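NTP_transf_2 domain-containing protein (Capnocytophaga granulosa, PDB 6WT9) synthesises the second messenger 3',3'-c-di-GMP from two GTP molecules as the signalling enzyme of a bacterial CBASS antiphage defence system. Local coordinates at residues 54-59 with 183-188; 65-70 with 176-181; 84-89 with 94-99. All blocks are in the same frame, centred on the assembly; numbering follows the deposited sequence.

How the interactions relate
Going along the chain from the N terminus, helix 54-71 supplies the first partner of two contacts: its opening turns for interaction 1 and a later stretch, 65-70, for interaction 2. Interaction 3 then opens and closes within 84-99, the connection from strand 78-83 through helix 85-88 into the start of strand 98-104. Much later, 176-181 closes interaction 2, and 183-188, which runs from the hairpin turn into strand 185-194, closes interaction 1. The three loops are therefore nested, 3 inside 2 inside 1, and none cross. Together they lay one helix against the hairpin 176-194 and fix the segment leading into strand 98-104, which joins the hairpin where D188 N meets I98 O.

Interaction 1: residues 54-59 with 183-188; sequences PEYTNK and MGRDVD
K59 buries the largest area here, and it meets 183-188 with both its backbone and its side chain. The terminal methyl of selenomethionine M183 comes up against the carbonyl, CE lying 3.4 Å from K59 O, and reaches the K59 side chain as well, with CE 3.9 Å from CB. The M183 chain runs extended from CA to SE and then turns at chi3 (64°), which brings the methyl in against the helix. Around this pair the backbones stay well apart, the CA atoms of K59 and M183 being 7.7 Å from each other.

R185 meets the same lysine from a second direction. Its chain folds at chi2 (-63°) and crosses the K59 side chain at a slant, with R185 NH2 3.8 Å from K59 CD. The same nitrogen approaches the ring of Y56, with NH2 3.8 Å from CD1. The ring and guanidinium planes are only 30° apart, but NH2 arrives at the ring edge, near its plane, and not over the face. G184, at positive phi, and R185 form a G1 beta bulge opposite N180, at the start of strand 185-194 and beside the turn of the hairpin that this strand makes with 176-180 in the nucleotidyltransferase sheet. Helix 54-71 covers this end of the hairpin.

Two positive groups come near each other in this corner, K59 NZ being 4.4 Å from R185 NH2. E20 forms a long, weak ion pair with R185 NH2 and would partly offset that charge. Within its own segment R185 also makes a weak hydrogen bond, NH1 to G184 O at 3.5 Å. The Y56 hydroxyl is hydrogen-bonded to N18 and to the backbone N of E20, which ties the far end of the ring to the loop following helix 6-17.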
ATOM      1  N   PRO A  54     -10.899  -9.135  -5.941  1.00 21.32           N
ATOM      2  CA  PRO A  54     -11.645  -7.895  -6.211  1.00 20.69           C
ATOM      3  C   PRO A  54     -12.981  -7.825  -5.496  1.00 25.29           C
ATOM      4  O   PRO A  54     -13.555  -6.733  -5.395  1.00 26.39           O
ATOM      5  CB  PRO A  54     -11.823  -7.913  -7.736  1.00 21.59           C
ATOM      6  CG  PRO A  54     -11.664  -9.348  -8.126  1.00 23.82           C
ATOM      7  CD  PRO A  54     -10.669  -9.924  -7.164  1.00 21.36           C
ATOM      8  N   GLU A  55     -13.493  -8.953  -4.998  1.00 28.47           N
ATOM      9  CA  GLU A  55     -14.699  -8.931  -4.174  1.00 32.09           C
ATOM     10  C   GLU A  55     -14.534  -7.991  -2.987  1.00 26.00           C
ATOM     11  O   GLU A  55     -15.438  -7.208  -2.670  1.00 34.78           O
ATOM     12  CB  GLU A  55     -15.024 -10.346  -3.695  1.00 45.39           C
ATOM     13  CG  GLU A  55     -16.300 -10.461  -2.879  1.00 60.17           C
ATOM     14  CD  GLU A  55     -17.516 -10.759  -3.733  1.00 73.14           C
ATOM     15  OE1 GLU A  55     -17.423 -10.625  -4.971  1.00 78.42           O
ATOM     16  OE2 GLU A  55     -18.563 -11.136  -3.164  1.00 75.61           O
ATOM     17  N   TYR A  56     -13.378  -8.048  -2.321  1.00 15.89           N
ATOM     18  CA  TYR A  56     -13.099  -7.137  -1.216  1.00 15.30           C
ATOM     19  C   TYR A  56     -12.699  -5.754  -1.714  1.00 17.68           C
ATOM     20  O   TYR A  56     -13.132  -4.741  -1.153  1.00 16.40           O
ATOM     21  CB  TYR A  56     -11.993  -7.705  -0.328  1.00 15.88           C
ATOM     22  CG  TYR A  56     -12.380  -8.954   0.422  1.00 15.35           C
ATOM     23  CD1 TYR A  56     -13.156  -8.880   1.570  1.00 13.76           C
ATOM     24  CD2 TYR A  56     -11.962 -10.205  -0.009  1.00 11.39           C
ATOM     25  CE1 TYR A  56     -13.513 -10.018   2.263  1.00 15.13           C
ATOM     26  CE2 TYR A  56     -12.313 -11.350   0.681  1.00 15.11           C
ATOM     27  CZ  TYR A  56     -13.089 -11.249   1.815  1.00 15.68           C
ATOM     28  OH  TYR A  56     -13.445 -12.382   2.508  1.00 21.18           O
ATOM     29  N   THR A  57     -11.869  -5.696  -2.758  1.00 18.60           N
ATOM     30  CA  THR A  57     -11.343  -4.415  -3.218  1.00 14.00           C
ATOM     31  C   THR A  57     -12.452  -3.514  -3.751  1.00 16.74           C
ATOM     32  O   THR A  57     -12.435  -2.299  -3.525  1.00 22.00           O
ATOM     33  CB  THR A  57     -10.272  -4.641  -4.285  1.00 18.17           C
ATOM     34  OG1 THR A  57      -9.273  -5.532  -3.774  1.00 19.61           O
ATOM     35  CG2 THR A  57      -9.611  -3.323  -4.673  1.00 18.31           C
ATOM     36  N   ASN A  58     -13.430  -4.093  -4.453  1.00 18.53           N
ATOM     37  CA  ASN A  58     -14.516  -3.284  -4.997  1.00 19.19           C
ATOM     38  C   ASN A  58     -15.358  -2.664  -3.889  1.00 22.62           C
ATOM     39  O   ASN A  58     -15.842  -1.536  -4.032  1.00 24.75           O
ATOM     40  CB  ASN A  58     -15.393  -4.124  -5.926  1.00 18.18           C
ATOM     41  CG  ASN A  58     -14.664  -4.554  -7.179  1.00 29.05           C
ATOM     42  OD1 ASN A  58     -13.646  -3.970  -7.548  1.00 38.12           O
ATOM     43  ND2 ASN A  58     -15.184  -5.581  -7.846  1.00 32.37           N
ATOM     44  N   LYS A  59     -15.545  -3.384  -2.780  1.00 22.50           N
ATOM     45  CA  LYS A  59     -16.313  -2.828  -1.671  1.00 25.28           C
ATOM     46  C   LYS A  59     -15.530  -1.748  -0.934  1.00 22.40           C
ATOM     47  O   LYS A  59     -16.123  -0.781  -0.442  1.00 19.99           O
ATOM     48  CB  LYS A  59     -16.735  -3.938  -0.710  1.00 29.90           C
ATOM     49  CG  LYS A  59     -17.532  -5.048  -1.378  1.00 40.95           C
ATOM     50  CD  LYS A  59     -18.054  -6.061  -0.371  1.00 49.69           C
ATOM     51  CE  LYS A  59     -19.177  -5.482   0.474  1.00 56.98           C
ATOM     52  NZ  LYS A  59     -19.807  -6.518   1.341  1.00 61.24           N
HETATM   53  N   MSE A 183     -21.252  -1.422   5.743  1.00 48.18           N
HETATM   54  CA  MSE A 183     -20.335  -2.190   4.909  1.00 39.78           C
HETATM   55  C   MSE A 183     -19.157  -2.748   5.696  1.00 32.06           C
HETATM   56  O   MSE A 183     -18.455  -3.639   5.222  1.00 32.01           O
HETATM   57  CB  MSE A 183     -19.810  -1.327   3.761  1.00 42.34           C
HETATM   58  CG  MSE A 183     -20.889  -0.667   2.926  1.00 46.35           C
HETATM   59 SE   MSE A 183     -20.132   0.271   1.397  1.00 49.84          SE
HETATM   60  CE  MSE A 183     -19.382  -1.260   0.451  1.00 47.68           C
ATOM     61  N   GLY A 184     -18.936  -2.216   6.895  1.00 31.52           N
ATOM     62  CA  GLY A 184     -17.786  -2.617   7.683  1.00 28.43           C
ATOM     63  C   GLY A 184     -16.459  -2.193   7.096  1.00 35.43           C
ATOM     64  O   GLY A 184     -15.471  -2.924   7.220  1.00 40.64           O
ATOM     65  N   ARG A 185     -16.409  -1.028   6.453  1.00 32.18           N
ATOM     66  CA  ARG A 185     -15.203  -0.523   5.817  1.00 31.91           C
ATOM     67  C   ARG A 185     -14.859   0.853   6.373  1.00 29.18           C
ATOM     68  O   ARG A 185     -15.741   1.615   6.781  1.00 25.79           O
ATOM     69  CB  ARG A 185     -15.370  -0.438   4.294  1.00 38.13           C
ATOM     70  CG  ARG A 185     -15.685  -1.761   3.614  1.00 48.54           C
ATOM     71  CD  ARG A 185     -14.556  -2.765   3.787  1.00 53.70           C
ATOM     72  NE  ARG A 185     -14.749  -3.949   2.955  1.00 56.99           N
ATOM     73  CZ  ARG A 185     -15.449  -5.018   3.323  1.00 58.94           C
ATOM     74  NH1 ARG A 185     -16.026  -5.058   4.516  1.00 59.08           N
ATOM     75  NH2 ARG A 185     -15.573  -6.049   2.498  1.00 61.81           N
ATOM     76  N   ASP A 186     -13.567   1.165   6.382  1.00 26.97           N
ATOM     77  CA  ASP A 186     -13.071   2.451   6.846  1.00 22.00           C
ATOM     78  C   ASP A 186     -12.575   3.284   5.671  1.00 21.38           C
ATOM     79  O   ASP A 186     -12.056   2.754   4.686  1.00 20.67           O
ATOM     80  CB  ASP A 186     -11.944   2.279   7.868  1.00 22.66           C
ATOM     81  CG  ASP A 186     -12.452   1.833   9.225  1.00 36.46           C
ATOM     82  OD1 ASP A 186     -13.665   1.981   9.482  1.00 38.83           O
ATOM     83  OD2 ASP A 186     -11.639   1.344  10.036  1.00 44.48           O
ATOM     84  N   VAL A 187     -12.749   4.597   5.787  1.00 20.68           N
ATOM     85  CA  VAL A 187     -12.285   5.550   4.785  1.00  9.76           C
ATOM     86  C   VAL A 187     -11.622   6.715   5.506  1.00 13.61           C
ATOM     87  O   VAL A 187     -12.193   7.275   6.449  1.00 22.73           O
ATOM     88  CB  VAL A 187     -13.434   6.062   3.890  1.00 11.05           C
ATOM     89  CG1 VAL A 187     -12.915   7.085   2.887  1.00 14.82           C
ATOM     90  CG2 VAL A 187     -14.120   4.908   3.171  1.00 10.19           C
ATOM     91  N   ASP A 188     -10.419   7.075   5.072  1.00 15.50           N
ATOM     92  CA  ASP A 188      -9.744   8.275   5.546  1.00 16.89           C
ATOM     93  C   ASP A 188      -9.905   9.380   4.511  1.00 17.19           C
ATOM     94  O   ASP A 188      -9.813   9.134   3.305  1.00 15.70           O
ATOM     95  CB  ASP A 188      -8.260   8.010   5.811  1.00 26.04           C
ATOM     96  CG  ASP A 188      -8.036   7.073   6.985  1.00 44.47           C
ATOM     97  OD1 ASP A 188      -9.028   6.520   7.503  1.00 50.18           O
ATOM     98  OD2 ASP A 188      -6.868   6.893   7.392  1.00 53.34           O
TER

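Interaction 2: residues 65-70 with 176-181; sequences EKVKLH and IKITNK
V67 and I178 are the residues with the nearest CA atoms, 8.6 Å apart, and no hydrogen bond passes between the segments. Residues 65-70 are regular helix, with L69 N bonded to E65 O and H70 N to K66 O. Residues 176-180 are extended, so I178 and N180, two positions apart, present their side chains to the helix on one face of the strand. T179, between them, turns to the other face, where its hydroxyl is hydrogen-bonded to D186.

The apolar part of the contact is V67 against I178. These side chains slide past each other in opposite directions: the methyl CG2 of V67 rests 3.6 Å from I178 CD1 and 3.9 Å from I178 CG1. I178 CG1 lies between its backbone N and carbonyl carbon (chi1 68°), and from there CD1 reaches the valine methyl. V187 and I189 of the next strand touch both residues, and Y165 does so too. Here helix 54-71 packs across one face of the nucleotidyltransferase sheet, over the pair formed by strands 176-180 and 185-194, and V67 is buried in that interface.

Further along the strand, K66 crosses N180 at about a right angle. Its methylene CD stands 3.7 Å from N180 ND2, a van der Waals touch of the amide nitrogen on the lysine's methylene, across its chain. The K66 side chain is fully extended as far as CE, which lays its methylenes past the amide. The carboxamide that it meets is held from its other end: N180 OD1 accepts a hydrogen bond from the backbone N of M183, inside the turn that links the two strands. K66 leans on the M183 side chain as well.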
ATOM      1  N   GLU A  65     -16.473   5.727  -2.402  1.00 25.26           N
ATOM      2  CA  GLU A  65     -17.373   6.394  -3.336  1.00 25.65           C
ATOM      3  C   GLU A  65     -18.572   6.991  -2.611  1.00 22.20           C
ATOM      4  O   GLU A  65     -19.047   8.074  -2.972  1.00 24.98           O
ATOM      5  CB  GLU A  65     -17.824   5.407  -4.413  1.00 33.73           C
ATOM      6  CG  GLU A  65     -18.489   6.049  -5.618  1.00 43.10           C
ATOM      7  CD  GLU A  65     -17.611   7.094  -6.275  1.00 53.05           C
ATOM      8  OE1 GLU A  65     -17.927   8.296  -6.151  1.00 57.64           O
ATOM      9  OE2 GLU A  65     -16.600   6.716  -6.904  1.00 52.76           O
ATOM     10  N   LYS A  66     -19.073   6.303  -1.583  1.00 19.40           N
ATOM     11  CA  LYS A  66     -20.180   6.846  -0.803  1.00 21.45           C
ATOM     12  C   LYS A  66     -19.745   8.068  -0.003  1.00 19.62           C
ATOM     13  O   LYS A  66     -20.517   9.020   0.152  1.00 22.03           O
ATOM     14  CB  LYS A  66     -20.749   5.772   0.123  1.00 22.93           C
ATOM     15  CG  LYS A  66     -21.482   4.651  -0.600  1.00 28.43           C
ATOM     16  CD  LYS A  66     -21.976   3.600   0.386  1.00 35.86           C
ATOM     17  CE  LYS A  66     -22.708   2.472  -0.319  1.00 38.19           C
ATOM     18  NZ  LYS A  66     -23.935   2.958  -1.007  1.00 44.84           N
ATOM     19  N   VAL A  67     -18.515   8.056   0.519  1.00 14.46           N
ATOM     20  CA  VAL A  67     -17.989   9.241   1.192  1.00 15.52           C
ATOM     21  C   VAL A  67     -17.922  10.411   0.220  1.00 17.06           C
ATOM     22  O   VAL A  67     -18.263  11.549   0.567  1.00 17.90           O
ATOM     23  CB  VAL A  67     -16.610   8.939   1.810  1.00 17.50           C
ATOM     24  CG1 VAL A  67     -16.012  10.193   2.424  1.00 17.79           C
ATOM     25  CG2 VAL A  67     -16.729   7.841   2.850  1.00 19.79           C
ATOM     26  N   LYS A  68     -17.501  10.144  -1.019  1.00 15.40           N
ATOM     27  CA  LYS A  68     -17.429  11.193  -2.032  1.00 17.17           C
ATOM     28  C   LYS A  68     -18.797  11.819  -2.286  1.00 19.53           C
ATOM     29  O   LYS A  68     -18.915  13.046  -2.383  1.00 16.35           O
ATOM     30  CB  LYS A  68     -16.846  10.619  -3.323  1.00 22.33           C
ATOM     31  CG  LYS A  68     -16.771  11.594  -4.482  1.00 29.52           C
ATOM     32  CD  LYS A  68     -16.133  10.933  -5.696  1.00 40.30           C
ATOM     33  CE  LYS A  68     -16.175  11.839  -6.916  1.00 49.94           C
ATOM     34  NZ  LYS A  68     -15.554  11.191  -8.106  1.00 57.70           N
ATOM     35  N   LEU A  69     -19.842  10.994  -2.387  1.00 20.50           N
ATOM     36  CA  LEU A  69     -21.174  11.521  -2.675  1.00 22.04           C
ATOM     37  C   LEU A  69     -21.696  12.374  -1.526  1.00 19.73           C
ATOM     38  O   LEU A  69     -22.398  13.367  -1.754  1.00 22.44           O
ATOM     39  CB  LEU A  69     -22.145  10.379  -2.974  1.00 21.79           C
ATOM     40  CG  LEU A  69     -21.887   9.558  -4.240  1.00 26.57           C
ATOM     41  CD1 LEU A  69     -23.020   8.569  -4.476  1.00 23.70           C
ATOM     42  CD2 LEU A  69     -21.698  10.463  -5.450  1.00 23.01           C
ATOM     43  N   HIS A  70     -21.378  12.000  -0.284  1.00 13.87           N
ATOM     44  CA  HIS A  70     -21.797  12.810   0.854  1.00 15.95           C
ATOM     45  C   HIS A  70     -21.078  14.153   0.869  1.00 19.75           C
ATOM     46  O   HIS A  70     -21.686  15.183   1.184  1.00 23.87           O
ATOM     47  CB  HIS A  70     -21.553  12.055   2.161  1.00 15.46           C
ATOM     48  CG  HIS A  70     -22.550  10.971   2.427  1.00 22.41           C
ATOM     49  ND1 HIS A  70     -23.884  11.229   2.664  1.00 21.82           N
ATOM     50  CD2 HIS A  70     -22.409   9.626   2.498  1.00 20.52           C
ATOM     51  CE1 HIS A  70     -24.522  10.090   2.866  1.00 21.86           C
ATOM     52  NE2 HIS A  70     -23.650   9.102   2.771  1.00 21.86           N
ATOM     53  N   ILE A 176      -9.610  12.836   8.316  1.00 16.38           N
ATOM     54  CA  ILE A 176     -10.850  12.419   8.958  1.00 18.05           C
ATOM     55  C   ILE A 176     -11.048  10.941   8.663  1.00 23.39           C
ATOM     56  O   ILE A 176     -10.911  10.509   7.513  1.00 29.50           O
ATOM     57  CB  ILE A 176     -12.048  13.242   8.452  1.00 13.40           C
ATOM     58  CG1 ILE A 176     -11.779  14.740   8.600  1.00 14.96           C
ATOM     59  CG2 ILE A 176     -13.320  12.851   9.196  1.00 11.94           C
ATOM     60  CD1 ILE A 176     -12.893  15.612   8.053  1.00 20.56           C
ATOM     61  N   LYS A 177     -11.369  10.163   9.693  1.00 23.94           N
ATOM     62  CA  LYS A 177     -11.571   8.726   9.552  1.00 28.69           C
ATOM     63  C   LYS A 177     -13.022   8.398   9.869  1.00 23.14           C
ATOM     64  O   LYS A 177     -13.513   8.733  10.952  1.00 22.48           O
ATOM     65  CB  LYS A 177     -10.630   7.940  10.468  1.00 39.53           C
ATOM     66  CG  LYS A 177     -10.690   6.434  10.261  1.00 50.49           C
ATOM     67  CD  LYS A 177      -9.634   5.711  11.079  1.00 58.73           C
ATOM     68  CE  LYS A 177      -9.541   4.245  10.684  1.00 63.74           C
ATOM     69  NZ  LYS A 177      -9.145   4.078   9.255  1.00 65.61           N
ATOM     70  N   ILE A 178     -13.703   7.747   8.927  1.00 15.37           N
ATOM     71  CA  ILE A 178     -15.091   7.351   9.107  1.00 17.05           C
ATOM     72  C   ILE A 178     -15.184   5.836   9.011  1.00 18.70           C
ATOM     73  O   ILE A 178     -14.302   5.161   8.475  1.00 16.74           O
ATOM     74  CB  ILE A 178     -16.037   8.020   8.083  1.00 19.19           C
ATOM     75  CG1 ILE A 178     -15.770   7.503   6.664  1.00 17.26           C
ATOM     76  CG2 ILE A 178     -15.905   9.535   8.144  1.00 16.93           C
ATOM     77  CD1 ILE A 178     -16.740   6.420   6.198  1.00 12.82           C
ATOM     78  N   THR A 179     -16.286   5.306   9.535  1.00 23.10           N
ATOM     79  CA  THR A 179     -16.589   3.884   9.459  1.00 26.06           C
ATOM     80  C   THR A 179     -17.988   3.722   8.889  1.00 23.43           C
ATOM     81  O   THR A 179     -18.962   4.196   9.482  1.00 30.24           O
ATOM     82  CB  THR A 179     -16.491   3.215  10.833  1.00 29.24           C
ATOM     83  OG1 THR A 179     -15.138   3.275  11.300  1.00 30.98           O
ATOM     84  CG2 THR A 179     -16.935   1.760  10.752  1.00 26.14           C
ATOM     85  N   ASN A 180     -18.083   3.074   7.732  1.00 20.79           N
ATOM     86  CA  ASN A 180     -19.373   2.696   7.161  1.00 23.48           C
ATOM     87  C   ASN A 180     -19.812   1.417   7.863  1.00 26.41           C
ATOM     88  O   ASN A 180     -19.374   0.320   7.511  1.00 23.67           O
ATOM     89  CB  ASN A 180     -19.258   2.507   5.652  1.00 24.58           C
ATOM     90  CG  ASN A 180     -20.611   2.374   4.969  1.00 25.84           C
ATOM     91  OD1 ASN A 180     -21.512   1.701   5.470  1.00 29.49           O
ATOM     92  ND2 ASN A 180     -20.755   3.018   3.816  1.00 14.45           N
ATOM     93  N   LYS A 181     -20.674   1.557   8.875  1.00 28.63           N
ATOM     94  CA  LYS A 181     -21.083   0.396   9.658  1.00 39.96           C
ATOM     95  C   LYS A 181     -21.907  -0.583   8.834  1.00 50.87           C
ATOM     96  O   LYS A 181     -21.931  -1.781   9.141  1.00 56.76           O
ATOM     97  CB  LYS A 181     -21.867   0.840  10.894  1.00 43.53           C
ATOM     98  CG  LYS A 181     -21.096   1.772  11.814  1.00 48.02           C
ATOM     99  CD  LYS A 181     -21.727   1.839  13.197  1.00 51.64           C
ATOM    100  CE  LYS A 181     -23.187   2.251  13.128  1.00 52.75           C
ATOM    101  NZ  LYS A 181     -23.800   2.330  14.484  1.00 52.60           N
TER

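Interaction 3: residues 84-89 with 94-99; sequences GSVMTN and GYSDID
V86 carries the first shell of this contact, pressing one methyl onto S96 and the D97 backbone. CG2 of V86 sits 3.3 Å from S96 OG and 3.6 Å from D97 O. The other methyl faces apolar neighbours, with V86 CG1 4.2 Å from I98 CD1, and selenomethionine M87 approaches the same isoleucine tip, SE to CD1 at 4.4 Å. The sequence here, G84-S85 leading into a short, weakly bonded helix and followed by D97-I98-D99, is the signature of the pol-beta-like nucleotidyltransferase fold. In relatives the two aspartates of this motif bind the catalytic metal ions, and D97 and D99 are probably their counterparts.

One water bridges the two segments. It donates to D97 O at 2.7 Å and accepts from V86 N at 3.3 Å, so the first turn of the helix and the aspartate backbone are joined without any direct hydrogen bond between them. D97 O has a second donor in the S96 side chain.

Further out, I98 touches Y82 of strand 78-83 and V187 of strand 185-194, the strands that neighbour its own, while M87 and T88 lean on I232 of helix 228-241. G84, just before the helix, has phi 126°, where a CB would crowd the preceding carbonyl O, and it packs beside the start of strand 98-104. S85 OG is hydrogen-bonded to K254, and S96 O to S60 OG of helix 54-71. The short helix ends in a Schellman motif at N89, which has positive phi and bonds its N to V86 O at 3.0 Å. A chi1 of 180° sets S96 OG opposite its own N, beside the carbonyl carbon, and from there OG donates to a lone pair of D97 O in the carbonyl plane, at 3.2 Å and with a C=O...OG angle of 132°.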
ATOM      1  N   GLY A  84      -3.619   5.096  -1.728  1.00 17.34           N
ATOM      2  CA  GLY A  84      -3.552   3.928  -0.869  1.00 18.10           C
ATOM      3  C   GLY A  84      -3.166   2.684  -1.644  1.00 20.63           C
ATOM      4  O   GLY A  84      -3.133   2.657  -2.871  1.00 17.95           O
ATOM      5  N   SER A  85      -2.874   1.630  -0.875  1.00 19.34           N
ATOM      6  CA  SER A  85      -2.477   0.357  -1.468  1.00 19.68           C
ATOM      7  C   SER A  85      -3.559  -0.206  -2.384  1.00 16.94           C
ATOM      8  O   SER A  85      -3.250  -0.943  -3.328  1.00 18.65           O
ATOM      9  CB  SER A  85      -2.144  -0.646  -0.364  1.00 23.71           C
ATOM     10  OG  SER A  85      -1.093  -0.169   0.457  1.00 33.30           O
ATOM     11  N   VAL A  86      -4.825   0.126  -2.121  1.00 17.12           N
ATOM     12  CA  VAL A  86      -5.920  -0.366  -2.953  1.00 17.25           C
ATOM     13  C   VAL A  86      -5.754   0.103  -4.394  1.00 15.39           C
ATOM     14  O   VAL A  86      -6.014  -0.649  -5.342  1.00 15.60           O
ATOM     15  CB  VAL A  86      -7.272   0.073  -2.360  1.00 21.55           C
ATOM     16  CG1 VAL A  86      -8.393  -0.087  -3.376  1.00 25.40           C
ATOM     17  CG2 VAL A  86      -7.579  -0.727  -1.105  1.00 23.87           C
HETATM   18  N   MSE A  87      -5.304   1.340  -4.581  1.00 10.74           N
HETATM   19  CA  MSE A  87      -5.163   1.910  -5.917  1.00 10.85           C
HETATM   20  C   MSE A  87      -4.042   1.260  -6.733  1.00 19.01           C
HETATM   21  O   MSE A  87      -4.014   1.377  -7.958  1.00 11.08           O
HETATM   22  CB  MSE A  87      -4.928   3.417  -5.817  1.00 28.80           C
HETATM   23  CG  MSE A  87      -6.075   4.159  -5.156  1.00 33.19           C
HETATM   24 SE   MSE A  87      -7.787   3.681  -5.961  1.00 41.83          SE
HETATM   25  CE  MSE A  87      -7.435   4.292  -7.778  1.00 25.10           C
ATOM     26  N   THR A  88      -3.116   0.581  -6.057  1.00 10.88           N
ATOM     27  CA  THR A  88      -2.102  -0.222  -6.727  1.00 10.98           C
ATOM     28  C   THR A  88      -2.318  -1.716  -6.541  1.00 11.08           C
ATOM     29  O   THR A  88      -1.483  -2.506  -6.991  1.00 21.01           O
ATOM     30  CB  THR A  88      -0.697   0.153  -6.237  1.00 10.85           C
ATOM     31  OG1 THR A  88      -0.669   0.164  -4.804  1.00 10.68           O
ATOM     32  CG2 THR A  88      -0.289   1.521  -6.765  1.00 17.58           C
ATOM     33  N   ASN A  89      -3.406  -2.120  -5.886  1.00 11.07           N
ATOM     34  CA  ASN A  89      -3.708  -3.532  -5.648  1.00 12.09           C
ATOM     35  C   ASN A  89      -2.534  -4.237  -4.968  1.00 15.50           C
ATOM     36  O   ASN A  89      -2.240  -5.406  -5.227  1.00 11.22           O
ATOM     37  CB  ASN A  89      -4.102  -4.235  -6.950  1.00 11.40           C
ATOM     38  CG  ASN A  89      -4.775  -5.573  -6.713  1.00 17.91           C
ATOM     39  OD1 ASN A  89      -5.370  -5.805  -5.659  1.00 15.78           O
ATOM     40  ND2 ASN A  89      -4.681  -6.465  -7.693  1.00 18.93           N
ATOM     41  N   GLY A  94      -8.063  -8.136   3.287  1.00 15.72           N
ATOM     42  CA  GLY A  94      -9.360  -8.034   2.637  1.00 10.73           C
ATOM     43  C   GLY A  94     -10.142  -6.819   3.100  1.00 16.24           C
ATOM     44  O   GLY A  94     -10.847  -6.184   2.313  1.00 16.34           O
ATOM     45  N   TYR A  95     -10.024  -6.479   4.380  1.00 17.77           N
ATOM     46  CA  TYR A  95     -10.668  -5.290   4.937  1.00 26.39           C
ATOM     47  C   TYR A  95      -9.764  -4.070   4.815  1.00 31.49           C
ATOM     48  O   TYR A  95      -9.555  -3.319   5.767  1.00 35.30           O
ATOM     49  CB  TYR A  95     -11.060  -5.541   6.388  1.00 23.14           C
ATOM     50  CG  TYR A  95     -12.216  -6.500   6.555  1.00 19.18           C
ATOM     51  CD1 TYR A  95     -13.153  -6.667   5.543  1.00 20.36           C
ATOM     52  CD2 TYR A  95     -12.369  -7.236   7.721  1.00 21.22           C
ATOM     53  CE1 TYR A  95     -14.212  -7.543   5.690  1.00 24.90           C
ATOM     54  CE2 TYR A  95     -13.426  -8.113   7.879  1.00 22.15           C
ATOM     55  CZ  TYR A  95     -14.343  -8.264   6.860  1.00 26.45           C
ATOM     56  OH  TYR A  95     -15.396  -9.136   7.011  1.00 27.54           O
ATOM     57  N   SER A  96      -9.211  -3.876   3.622  1.00 33.36           N
ATOM     58  CA  SER A  96      -8.312  -2.758   3.382  1.00 33.75           C
ATOM     59  C   SER A  96      -9.096  -1.454   3.324  1.00 34.80           C
ATOM     60  O   SER A  96     -10.104  -1.352   2.619  1.00 40.11           O
ATOM     61  CB  SER A  96      -7.542  -2.971   2.080  1.00 33.16           C
ATOM     62  OG  SER A  96      -6.665  -1.889   1.821  1.00 37.39           O
ATOM     63  N   ASP A  97      -8.635  -0.457   4.072  1.00 28.07           N
ATOM     64  CA  ASP A  97      -9.242   0.860   4.000  1.00 39.40           C
ATOM     65  C   ASP A  97      -8.753   1.587   2.750  1.00 37.90           C
ATOM     66  O   ASP A  97      -7.913   1.092   1.993  1.00 35.16           O
ATOM     67  CB  ASP A  97      -8.942   1.659   5.266  1.00 46.10           C
ATOM     68  CG  ASP A  97      -7.467   1.679   5.609  1.00 55.46           C
ATOM     69  OD1 ASP A  97      -6.679   2.268   4.838  1.00 58.57           O
ATOM     70  OD2 ASP A  97      -7.095   1.107   6.655  1.00 59.54           O
ATOM     71  N   ILE A  98      -9.292   2.781   2.526  1.00 28.92           N
ATOM     72  CA  ILE A  98      -8.941   3.591   1.369  1.00 22.56           C
ATOM     73  C   ILE A  98      -8.889   5.047   1.808  1.00 24.67           C
ATOM     74  O   ILE A  98      -9.585   5.460   2.740  1.00 26.60           O
ATOM     75  CB  ILE A  98      -9.941   3.385   0.206  1.00 20.75           C
ATOM     76  CG1 ILE A  98      -9.418   4.008  -1.089  1.00 19.73           C
ATOM     77  CG2 ILE A  98     -11.309   3.948   0.563  1.00 22.06           C
ATOM     78  CD1 ILE A  98     -10.191   3.585  -2.319  1.00 17.12           C
ATOM     79  N   ASP A  99      -8.036   5.821   1.148  1.00 26.43           N
ATOM     80  CA  ASP A  99      -7.888   7.240   1.434  1.00 30.15           C
ATOM     81  C   ASP A  99      -8.527   8.050   0.316  1.00 26.88           C
ATOM     82  O   ASP A  99      -8.252   7.813  -0.866  1.00 27.03           O
ATOM     83  CB  ASP A  99      -6.416   7.624   1.599  1.00 40.25           C
ATOM     84  CG  ASP A  99      -5.837   7.168   2.925  1.00 48.91           C
ATOM     85  OD1 ASP A  99      -6.478   6.338   3.606  1.00 52.05           O
ATOM     86  OD2 ASP A  99      -4.744   7.647   3.294  1.00 51.16           O
TER
HETATM   87  O   HOH W   1      -5.442   1.199   0.906  1.00 38.94           O